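PelA (Pseudomonas aeruginosa, PDB 5TCB) is a polysaccharide-processing protein whose glycoside hydrolase domain is the part described here, while the full-length chain is probably also a deacetylase. Local coordinates at residues Ala233-Pro238 / Arg246-Arg251; Ser139-Ala144 / Gly176-Pro181. All coordinates share one frame; numbering follows the deposited sequence.

Contact 1: Ala233-Pro238 / Arg246-Arg251; sequences AIDYLP and RALAAR
Leu248 of the helix uses one methyl, CD2, to meet both Asp235 on the strand and Leu237 just after it. Its closest approach is to the carboxylate: Leu248 CD2 lies 3.7 Å from Asp235 OD2, and the same Leu248 methyl stands 3.9 Å from Asp235 CB, so it lies across the aspartate, the two side chains crossing at about a right angle. A chi1 of 173° turns the Leu248 branch away from the backbone N and carries CD2 to the strand, bridging a gap of 8.7 Å between the CA atoms of Asp235 and Leu248. This is the close, buried half. Just past the strand, in the loop, the packing slackens: Leu237 CD1 meets Leu248 CD2 at 4.1 Å, a single methyl-to-methyl touch, and Leu237 is partly exposed, with Ala197 and Val261 also beside both leucines. The two segments bury 130 Å² in all and share no hydrogen bond. The helix follows the strand in a beta-alpha-beta unit completed by strand 258-262, and Leu248 fills part of the helix-sheet interface. Asp235 finds its polar partners outside the two segments: OD1 accepts from Ile195 N, and OD2 from His196 N and Ala197 N. Leu248 is thus an apolar neighbour to a buried carboxylate whose position and rotation are fixed by three backbone N-H groups of residues 195-197.

Contact 2: Ser139-Ala144 / Gly176-Pro181; sequences SFQLQA and GFEVLP
The Phe140 ring meets Glu178 at its edge: Glu178 CB lies near the ring plane, 4.0 Å from Phe140 CZ, and Glu178 CG follows at 4.1 Å from the same CZ. One face of the ring carries Gln141 CG, 4.1 Å above the plane and offset toward the rim. These distances show that the aliphatic part of Glu178 touches the aromatic edge. Its carboxylate plane stands 88° from the ring plane. Phe140 reaches out with CG set between its backbone N and carbonyl carbon. Beside this apolar touch runs a polar one. Gln141 and Glu178 approach from opposite directions, both chains bent at chi2, and Gln141 NE2 donates to Glu178 OE2 over 3.4 Å. That length and an N-H angle of 137° make the bond weak; Gln141 NE2 is almost as near Glu178 CG, at 3.6 Å. The amide and carboxylate planes are tilted 73° apart. The contact joins the loops that follow strands 131-135 and 170-174, neighbours in the parallel sheet. Arg152 of helix 145-165 touches Phe140 and donates from NH1 to the carbonyl O of Glu178, so it borders both. The edge contact implies that the two loops meet mainly through the aliphatic part of Glu178 against the ring, while the long, bent hydrogen bond from the Gln141 amide adds a modest polar link on the partly exposed side.

Overall arrangement
Contacts 1 and 2 lie in different parts of the same glycoside hydrolase domain, their centres 26 Å apart and their nearest atoms about 10 Å apart, and they share no element. Contact 1 is the more buried and joins a strand to the helix that follows it in one beta-alpha-beta unit; contact 2 is partly buried and joins two loops leaving adjacent strands, 32 residues apart in sequence at their nearest ends. Their chemistry differs with place: in the helix-sheet interface of contact 1 a methyl packs against a carboxylate held by backbone N-H groups, whereas in contact 2 side chains of two loops meet beyond the strand ends, apolar and polar touches side by side.

Contact 1: Ala233-Pro238 / Arg246-Arg251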
# COMPACT_ATOMS: atom_id res chain seq x y z
N ALA A 233 6.14 -4.56 -7.64
CA ALA A 233 6.30 -3.32 -8.38
C ALA A 233 4.93 -2.83 -8.80
O ALA A 233 4.21 -3.53 -9.51
CB ALA A 233 7.18 -3.52 -9.61
N ILE A 234 4.56 -1.62 -8.36
CA ILE A 234 3.33 -0.97 -8.80
C ILE A 234 3.75 0.13 -9.77
O ILE A 234 4.15 1.22 -9.36
CB ILE A 234 2.51 -0.38 -7.65
CG1 ILE A 234 2.21 -1.43 -6.59
CG2 ILE A 234 1.19 0.15 -8.21
CD1 ILE A 234 1.62 -0.81 -5.28
N ASP A 235 3.64 -0.17 -11.06
CA ASP A 235 3.96 0.77 -12.13
C ASP A 235 2.67 1.23 -12.81
O ASP A 235 1.61 0.62 -12.69
CB ASP A 235 4.92 0.13 -13.13
CG ASP A 235 6.37 0.16 -12.66
OD1 ASP A 235 6.60 0.11 -11.42
OD2 ASP A 235 7.27 0.24 -13.52
N TYR A 236 2.79 2.33 -13.54
CA TYR A 236 1.62 3.04 -14.06
C TYR A 236 1.77 3.29 -15.55
O TYR A 236 2.72 3.95 -15.98
CB TYR A 236 1.43 4.36 -13.30
CG TYR A 236 1.07 4.14 -11.85
CD1 TYR A 236 1.98 4.39 -10.85
CD2 TYR A 236 -0.19 3.67 -11.51
CE1 TYR A 236 1.63 4.17 -9.51
CE2 TYR A 236 -0.55 3.43 -10.18
CZ TYR A 236 0.37 3.70 -9.20
OH TYR A 236 -0.01 3.49 -7.89
N LEU A 237 0.81 2.76 -16.33
CA LEU A 237 0.66 3.05 -17.75
C LEU A 237 -0.82 3.18 -18.04
O LEU A 237 -1.63 2.46 -17.44
CB LEU A 237 1.26 1.97 -18.67
CG LEU A 237 2.79 1.94 -18.73
CD1 LEU A 237 3.25 0.72 -19.51
CD2 LEU A 237 3.34 3.22 -19.38
N PRO A 238 -1.21 4.07 -18.95
CA PRO A 238 -2.64 4.30 -19.19
C PRO A 238 -3.26 3.16 -19.98
O PRO A 238 -2.56 2.33 -20.58
CB PRO A 238 -2.64 5.61 -20.00
CG PRO A 238 -1.35 5.57 -20.75
CD PRO A 238 -0.37 4.97 -19.75
N ARG A 246 1.83 -4.94 -20.83
CA ARG A 246 2.17 -6.36 -20.90
C ARG A 246 3.68 -6.55 -20.97
O ARG A 246 4.25 -7.35 -20.22
CB ARG A 246 1.50 -7.00 -22.12
CG ARG A 246 -0.02 -7.10 -22.07
CD ARG A 246 -0.49 -8.32 -21.31
NE ARG A 246 -1.94 -8.50 -21.42
CZ ARG A 246 -2.70 -9.11 -20.51
NH1 ARG A 246 -2.16 -9.59 -19.40
NH2 ARG A 246 -4.00 -9.22 -20.71
N ALA A 247 4.34 -5.82 -21.87
CA ALA A 247 5.79 -5.95 -22.01
C ALA A 247 6.50 -5.54 -20.73
O ALA A 247 7.49 -6.15 -20.33
CB ALA A 247 6.28 -5.11 -23.18
N LEU A 248 5.99 -4.50 -20.09
CA LEU A 248 6.62 -4.02 -18.86
C LEU A 248 6.43 -5.02 -17.71
O LEU A 248 7.36 -5.26 -16.93
CB LEU A 248 6.07 -2.65 -18.48
CG LEU A 248 6.55 -2.15 -17.12
CD1 LEU A 248 8.06 -2.01 -17.04
CD2 LEU A 248 5.88 -0.82 -16.82
N ALA A 249 5.25 -5.63 -17.63
CA ALA A 249 5.07 -6.70 -16.65
C ALA A 249 6.09 -7.82 -16.88
O ALA A 249 6.67 -8.34 -15.91
CB ALA A 249 3.65 -7.23 -16.73
N ALA A 250 6.33 -8.20 -18.13
CA ALA A 250 7.34 -9.23 -18.40
C ALA A 250 8.73 -8.76 -18.00
O ALA A 250 9.50 -9.51 -17.39
CB ALA A 250 7.31 -9.63 -19.87
N ARG A 251 9.04 -7.50 -18.28
CA ARG A 251 10.33 -6.95 -17.90
C ARG A 251 10.51 -7.00 -16.39
O ARG A 251 11.55 -7.44 -15.88
CB ARG A 251 10.39 -5.52 -18.44
CG ARG A 251 11.73 -4.87 -18.41
CD ARG A 251 11.63 -3.49 -19.01
NE ARG A 251 12.74 -2.65 -18.60
CZ ARG A 251 12.72 -1.33 -18.59
NH1 ARG A 251 11.63 -0.67 -18.96
NH2 ARG A 251 13.79 -0.66 -18.18

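Contact 2: Ser139-Ala144 / Gly176-Pro181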
# COMPACT_ATOMS: atom_id res chain seq x y z
N SER A 139 5.02 8.94 5.17
CA SER A 139 4.49 10.28 5.27
C SER A 139 5.08 11.05 6.43
O SER A 139 5.07 12.29 6.41
CB SER A 139 2.96 10.24 5.38
OG SER A 139 2.44 9.81 4.12
N PHE A 140 5.62 10.35 7.43
CA PHE A 140 6.24 11.05 8.54
C PHE A 140 7.44 11.86 8.09
O PHE A 140 7.86 12.77 8.82
CB PHE A 140 6.63 10.10 9.68
CG PHE A 140 7.83 9.23 9.38
CD1 PHE A 140 7.67 7.98 8.82
CD2 PHE A 140 9.12 9.66 9.66
CE1 PHE A 140 8.75 7.19 8.53
CE2 PHE A 140 10.21 8.86 9.38
CZ PHE A 140 10.03 7.62 8.80
N GLN A 141 8.02 11.56 6.93
CA GLN A 141 9.13 12.34 6.41
C GLN A 141 8.70 13.75 6.04
O GLN A 141 9.57 14.59 5.78
CB GLN A 141 9.76 11.66 5.19
CG GLN A 141 10.32 10.27 5.46
CD GLN A 141 11.72 10.29 6.00
OE1 GLN A 141 12.23 11.33 6.38
NE2 GLN A 141 12.37 9.13 5.99
N LEU A 142 7.40 14.04 6.00
CA LEU A 142 6.90 15.39 5.81
C LEU A 142 6.95 16.23 7.08
O LEU A 142 6.74 17.45 7.00
CB LEU A 142 5.46 15.34 5.27
CG LEU A 142 5.36 14.64 3.92
CD1 LEU A 142 3.91 14.36 3.63
CD2 LEU A 142 6.01 15.47 2.83
N GLN A 143 7.20 15.62 8.23
CA GLN A 143 7.35 16.40 9.46
C GLN A 143 8.68 17.13 9.47
O GLN A 143 9.60 16.82 8.71
CB GLN A 143 7.26 15.48 10.68
CG GLN A 143 6.03 14.62 10.72
CD GLN A 143 4.97 15.14 11.62
OE1 GLN A 143 4.99 16.32 12.02
NE2 GLN A 143 4.04 14.27 11.99
N ALA A 144 8.76 18.12 10.35
CA ALA A 144 10.03 18.79 10.58
C ALA A 144 11.11 17.75 10.84
O ALA A 144 10.89 16.77 11.54
CB ALA A 144 9.91 19.74 11.77
N GLY A 176 8.15 1.45 3.52
CA GLY A 176 8.50 1.17 4.90
C GLY A 176 9.97 0.94 5.15
O GLY A 176 10.34 0.36 6.17
N PHE A 177 10.84 1.45 4.27
CA PHE A 177 12.25 1.13 4.34
C PHE A 177 12.86 1.58 5.66
O PHE A 177 13.84 0.97 6.13
CB PHE A 177 12.99 1.79 3.17
CG PHE A 177 12.45 1.41 1.82
CD1 PHE A 177 12.28 0.09 1.48
CD2 PHE A 177 12.11 2.37 0.90
CE1 PHE A 177 11.74 -0.26 0.24
CE2 PHE A 177 11.60 2.03 -0.35
CZ PHE A 177 11.43 0.74 -0.67
N GLU A 178 12.35 2.67 6.24
CA GLU A 178 12.94 3.20 7.46
C GLU A 178 12.60 2.37 8.69
O GLU A 178 13.28 2.50 9.71
CB GLU A 178 12.46 4.64 7.68
CG GLU A 178 12.89 5.63 6.62
CD GLU A 178 12.06 5.58 5.33
OE1 GLU A 178 10.99 4.91 5.27
OE2 GLU A 178 12.54 6.21 4.35
N VAL A 179 11.57 1.54 8.62
CA VAL A 179 11.15 0.72 9.74
C VAL A 179 11.38 -0.77 9.50
O VAL A 179 11.55 -1.51 10.48
CB VAL A 179 9.68 0.98 10.14
CG1 VAL A 179 9.51 2.40 10.73
CG2 VAL A 179 8.71 0.77 9.00
N LEU A 180 11.44 -1.22 8.26
CA LEU A 180 11.59 -2.66 8.00
C LEU A 180 12.78 -3.30 8.70
O LEU A 180 12.62 -4.42 9.21
CB LEU A 180 11.66 -2.91 6.49
CG LEU A 180 10.30 -2.91 5.81
CD1 LEU A 180 10.40 -2.58 4.32
CD2 LEU A 180 9.60 -4.26 6.02
N PRO A 181 13.97 -2.69 8.77
CA PRO A 181 15.08 -3.39 9.42
C PRO A 181 14.82 -3.69 10.89
O PRO A 181 15.43 -4.62 11.42
CB PRO A 181 16.25 -2.42 9.23
CG PRO A 181 15.90 -1.63 8.02
CD PRO A 181 14.41 -1.43 8.14